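Local coordinates for protein xyloglucan-specific endo-beta-1,4-glucanase (PDB 4W88) that hydrolyses internal beta-1,4-glucosidic linkages of the plant cell-wall polysaccharide xyloglucan, as a family 5 glycoside hydrolase with a TIM-barrel fold, at residues A[1-11]-A[210-222]. The protein carries 1 engineered substitution. Residues are numbered along the deposited sequence; the frame is centred on the assembly and turned at random.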
# COMPACT_ATOMS: atom_id res chain seq x y z
N ASP A 1 -2.71 -24.20 5.39
CA ASP A 1 -3.63 -23.89 4.28
C ASP A 1 -3.99 -22.41 4.34
O ASP A 1 -4.78 -21.96 5.18
CB ASP A 1 -4.89 -24.75 4.35
CG ASP A 1 -5.77 -24.59 3.13
OD1 ASP A 1 -5.38 -23.83 2.24
OD2 ASP A 1 -6.84 -25.20 3.04
N ARG A 2 -3.40 -21.66 3.44
CA ARG A 2 -3.70 -20.23 3.26
C ARG A 2 -4.55 -19.94 2.01
O ARG A 2 -4.64 -18.80 1.52
CB ARG A 2 -2.40 -19.50 3.16
CG ARG A 2 -1.58 -19.65 4.44
CD ARG A 2 -0.19 -19.08 4.28
NE ARG A 2 0.59 -19.36 5.48
CZ ARG A 2 0.54 -18.65 6.61
NH1 ARG A 2 -0.27 -17.63 6.75
NH2 ARG A 2 1.27 -19.02 7.64
N SER A 3 -5.25 -20.94 1.53
CA SER A 3 -5.87 -20.80 0.24
C SER A 3 -7.07 -19.81 0.25
O SER A 3 -7.38 -19.24 -0.77
CB SER A 3 -6.26 -22.18 -0.27
OG SER A 3 -7.19 -22.69 0.59
N ARG A 4 -7.73 -19.60 1.39
CA ARG A 4 -8.73 -18.53 1.47
C ARG A 4 -8.23 -17.15 1.03
O ARG A 4 -8.90 -16.42 0.30
CB ARG A 4 -9.26 -18.41 2.89
CG ARG A 4 -10.37 -17.43 3.00
CD ARG A 4 -11.28 -17.72 4.19
NE ARG A 4 -12.20 -16.59 4.35
CZ ARG A 4 -11.86 -15.47 4.98
NH1 ARG A 4 -10.64 -15.32 5.39
NH2 ARG A 4 -12.71 -14.45 5.06
N VAL A 5 -7.03 -16.81 1.47
CA VAL A 5 -6.43 -15.52 1.12
C VAL A 5 -6.15 -15.48 -0.40
O VAL A 5 -6.49 -14.54 -1.08
CB VAL A 5 -5.14 -15.23 1.86
CG1 VAL A 5 -4.55 -13.91 1.39
CG2 VAL A 5 -5.38 -15.21 3.36
N PHE A 6 -5.59 -16.55 -0.93
CA PHE A 6 -5.35 -16.65 -2.39
C PHE A 6 -6.66 -16.52 -3.17
O PHE A 6 -6.72 -15.79 -4.17
CB PHE A 6 -4.62 -17.94 -2.75
CG PHE A 6 -3.16 -17.96 -2.38
CD1 PHE A 6 -2.23 -17.17 -3.03
CD2 PHE A 6 -2.68 -18.82 -1.39
CE1 PHE A 6 -0.88 -17.23 -2.69
CE2 PHE A 6 -1.34 -18.85 -1.03
CZ PHE A 6 -0.42 -18.09 -1.71
N ASP A 7 -7.72 -17.15 -2.69
CA ASP A 7 -9.00 -17.02 -3.39
C ASP A 7 -9.53 -15.64 -3.41
O ASP A 7 -9.95 -15.19 -4.46
CB ASP A 7 -10.06 -17.92 -2.77
CG ASP A 7 -9.77 -19.34 -3.03
OD1 ASP A 7 -8.90 -19.75 -3.87
OD2 ASP A 7 -10.54 -20.13 -2.44
N ILE A 8 -9.47 -14.96 -2.27
CA ILE A 8 -9.91 -13.56 -2.23
C ILE A 8 -9.11 -12.71 -3.20
O ILE A 8 -9.70 -12.02 -4.03
CB ILE A 8 -9.85 -12.99 -0.80
CG1 ILE A 8 -10.94 -13.65 0.04
CG2 ILE A 8 -10.03 -11.51 -0.79
CD1 ILE A 8 -10.78 -13.48 1.53
N LEU A 9 -7.78 -12.78 -3.12
CA LEU A 9 -6.94 -11.93 -3.97
C LEU A 9 -7.15 -12.25 -5.47
O LEU A 9 -6.96 -11.35 -6.29
CB LEU A 9 -5.48 -12.14 -3.61
CG LEU A 9 -5.08 -11.65 -2.21
CD1 LEU A 9 -3.67 -12.11 -1.84
CD2 LEU A 9 -5.18 -10.12 -2.11
N SER A 10 -7.47 -13.49 -5.83
CA SER A 10 -7.64 -13.84 -7.24
C SER A 10 -8.76 -13.08 -7.92
O SER A 10 -8.83 -13.06 -9.14
CB SER A 10 -7.90 -15.35 -7.40
OG SER A 10 -9.20 -15.75 -6.96
N ASN A 11 -9.66 -12.49 -7.14
CA ASN A 11 -10.76 -11.68 -7.67
C ASN A 11 -10.33 -10.31 -8.17
O ASN A 11 -11.11 -9.62 -8.83
CB ASN A 11 -11.89 -11.56 -6.62
CG ASN A 11 -12.55 -12.85 -6.37
OD1 ASN A 11 -13.22 -13.37 -7.27
ND2 ASN A 11 -12.26 -13.46 -5.24
N LEU A 210 12.04 -11.96 7.83
CA LEU A 210 10.62 -11.73 8.07
C LEU A 210 9.98 -12.96 8.69
O LEU A 210 10.00 -14.03 8.13
CB LEU A 210 9.87 -11.44 6.77
CG LEU A 210 8.37 -11.13 6.90
CD1 LEU A 210 8.12 -9.76 7.53
CD2 LEU A 210 7.74 -11.19 5.54
N GLU A 211 9.40 -12.79 9.87
CA GLU A 211 8.65 -13.87 10.53
C GLU A 211 7.30 -14.02 9.89
O GLU A 211 6.60 -13.02 9.65
CB GLU A 211 8.44 -13.50 11.98
CG GLU A 211 7.90 -14.60 12.82
CD GLU A 211 7.80 -14.19 14.27
OE1 GLU A 211 8.61 -13.33 14.74
OE2 GLU A 211 6.88 -14.72 14.92
N ILE A 212 6.92 -15.25 9.59
CA ILE A 212 5.63 -15.47 8.98
C ILE A 212 4.65 -15.90 10.07
O ILE A 212 4.80 -16.96 10.67
CB ILE A 212 5.71 -16.58 7.92
CG1 ILE A 212 6.81 -16.28 6.89
CG2 ILE A 212 4.34 -16.84 7.29
CD1 ILE A 212 6.65 -14.97 6.17
N PRO A 213 3.59 -15.14 10.29
CA PRO A 213 2.62 -15.56 11.29
C PRO A 213 1.96 -16.90 11.02
O PRO A 213 1.70 -17.26 9.86
CB PRO A 213 1.55 -14.48 11.18
CG PRO A 213 2.26 -13.30 10.59
CD PRO A 213 3.15 -13.91 9.61
N SER A 214 1.67 -17.63 12.10
CA SER A 214 0.88 -18.85 11.94
C SER A 214 -0.59 -18.54 11.55
O SER A 214 -1.32 -19.43 11.04
CB SER A 214 1.02 -19.74 13.19
OG SER A 214 0.55 -18.98 14.29
N ASP A 215 -1.07 -17.31 11.74
CA ASP A 215 -2.45 -16.96 11.35
C ASP A 215 -2.59 -17.24 9.84
O ASP A 215 -1.78 -16.78 9.05
CB ASP A 215 -2.66 -15.50 11.67
CG ASP A 215 -4.06 -15.01 11.47
OD1 ASP A 215 -4.62 -15.16 10.38
OD2 ASP A 215 -4.53 -14.34 12.39
N PRO A 216 -3.62 -17.99 9.47
CA PRO A 216 -3.74 -18.42 8.04
C PRO A 216 -4.32 -17.36 7.13
O PRO A 216 -4.36 -17.56 5.91
CB PRO A 216 -4.69 -19.61 8.13
CG PRO A 216 -5.53 -19.31 9.36
CD PRO A 216 -4.65 -18.60 10.34
N ASN A 217 -4.79 -16.26 7.73
CA ASN A 217 -5.45 -15.17 7.01
C ASN A 217 -4.63 -13.89 6.92
O ASN A 217 -5.15 -12.78 7.12
CB ASN A 217 -6.86 -14.91 7.55
CG ASN A 217 -7.77 -16.09 7.26
OD1 ASN A 217 -7.93 -16.50 6.15
ND2 ASN A 217 -8.36 -16.64 8.28
N ILE A 218 -3.39 -14.09 6.50
CA ILE A 218 -2.49 -12.99 6.28
C ILE A 218 -1.93 -12.98 4.89
O ILE A 218 -1.96 -13.98 4.13
CB ILE A 218 -1.37 -12.95 7.34
CG1 ILE A 218 -0.42 -14.14 7.21
CG2 ILE A 218 -1.95 -12.85 8.71
CD1 ILE A 218 0.68 -13.97 6.16
N ALA A 219 -1.39 -11.82 4.52
CA ALA A 219 -0.58 -11.68 3.30
C ALA A 219 0.59 -10.75 3.63
O ALA A 219 0.53 -10.01 4.61
CB ALA A 219 -1.41 -11.10 2.11
N VAL A 220 1.59 -10.80 2.78
CA VAL A 220 2.78 -9.98 2.89
C VAL A 220 2.81 -8.92 1.74
O VAL A 220 2.69 -9.28 0.57
CB VAL A 220 4.07 -10.79 2.86
CG1 VAL A 220 5.28 -9.85 2.95
CG2 VAL A 220 4.05 -11.81 4.01
N ALA A 221 2.90 -7.64 2.14
CA ALA A 221 2.95 -6.52 1.26
C ALA A 221 4.43 -6.10 1.07
O ALA A 221 5.26 -6.06 2.03
CB ALA A 221 2.16 -5.35 1.83
N LEU A 222 4.71 -5.81 -0.20
CA LEU A 222 5.97 -5.23 -0.68
C LEU A 222 5.70 -4.06 -1.57
O LEU A 222 4.67 -4.00 -2.20
CB LEU A 222 6.82 -6.32 -1.40
CG LEU A 222 7.08 -7.53 -0.54
CD1 LEU A 222 7.62 -8.61 -1.42
CD2 LEU A 222 8.05 -7.24 0.65
O HOH W 1 -2.09 -16.58 4.90
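The guanidinium of Arg2 has Ile212 CG2 over one face, 3.8 Å from NH2, while its edge is given to oxygens of the loop 210-217. Arg2 NH2 donates to Pro213 O at 2.9 Å in a nearly straight bond (162°) that lies in the carbonyl plane. Arg2 NH1 reaches Asp215 O, also at 2.9 Å, but more bent and with the oxygen tilted from the guanidinium plane; a water in that plane takes a further bond from NH1 and donates to Pro216 O and Ile218 O. Ile218 CG1 approaches the same NH1 obliquely. In Arg2, chi1 of -62° sets CG anti to the carbonyl carbon, and from there the extended chain passes Pro216 O and carries the guanidinium to the loop 213-216. With an alanine in place of Arg2, the carbonyls of Pro213 and Asp215 would lose these donors and the water its NH1 mate, and the loop 213-216 would probably be freer to shift.

The second guanidinium, that of Arg4, carries Ile8 CD1 over the centre of one face and Asn217 OD1 at its edge. That amide is turned almost perpendicular to it (84°), and the NH1 bond to OD1 is weak; the stronger partner of this nitrogen is Asp190 O, outside the two segments. Between the two arginines Val5 supplies the apolar part: CG2 lies 3.7 Å from Asn217 CA, and CG1 faces Ala219 CB at 4.3 Å. Asp215 OD1 closes an Asx turn on Asn217 N, and its OD2 forms a salt bridge with Arg182.

The example illustrates how a charged side chain can tie a loop down through backbone carbonyls. Here the N-terminal helix 3-9, with Arg2 as its N-cap residue, packs against the loop entering strand 218-223, the sixth strand of the eight-stranded parallel barrel, and so lies at the N-terminal end of that strand in a TIM barrel of glycoside hydrolase family 5.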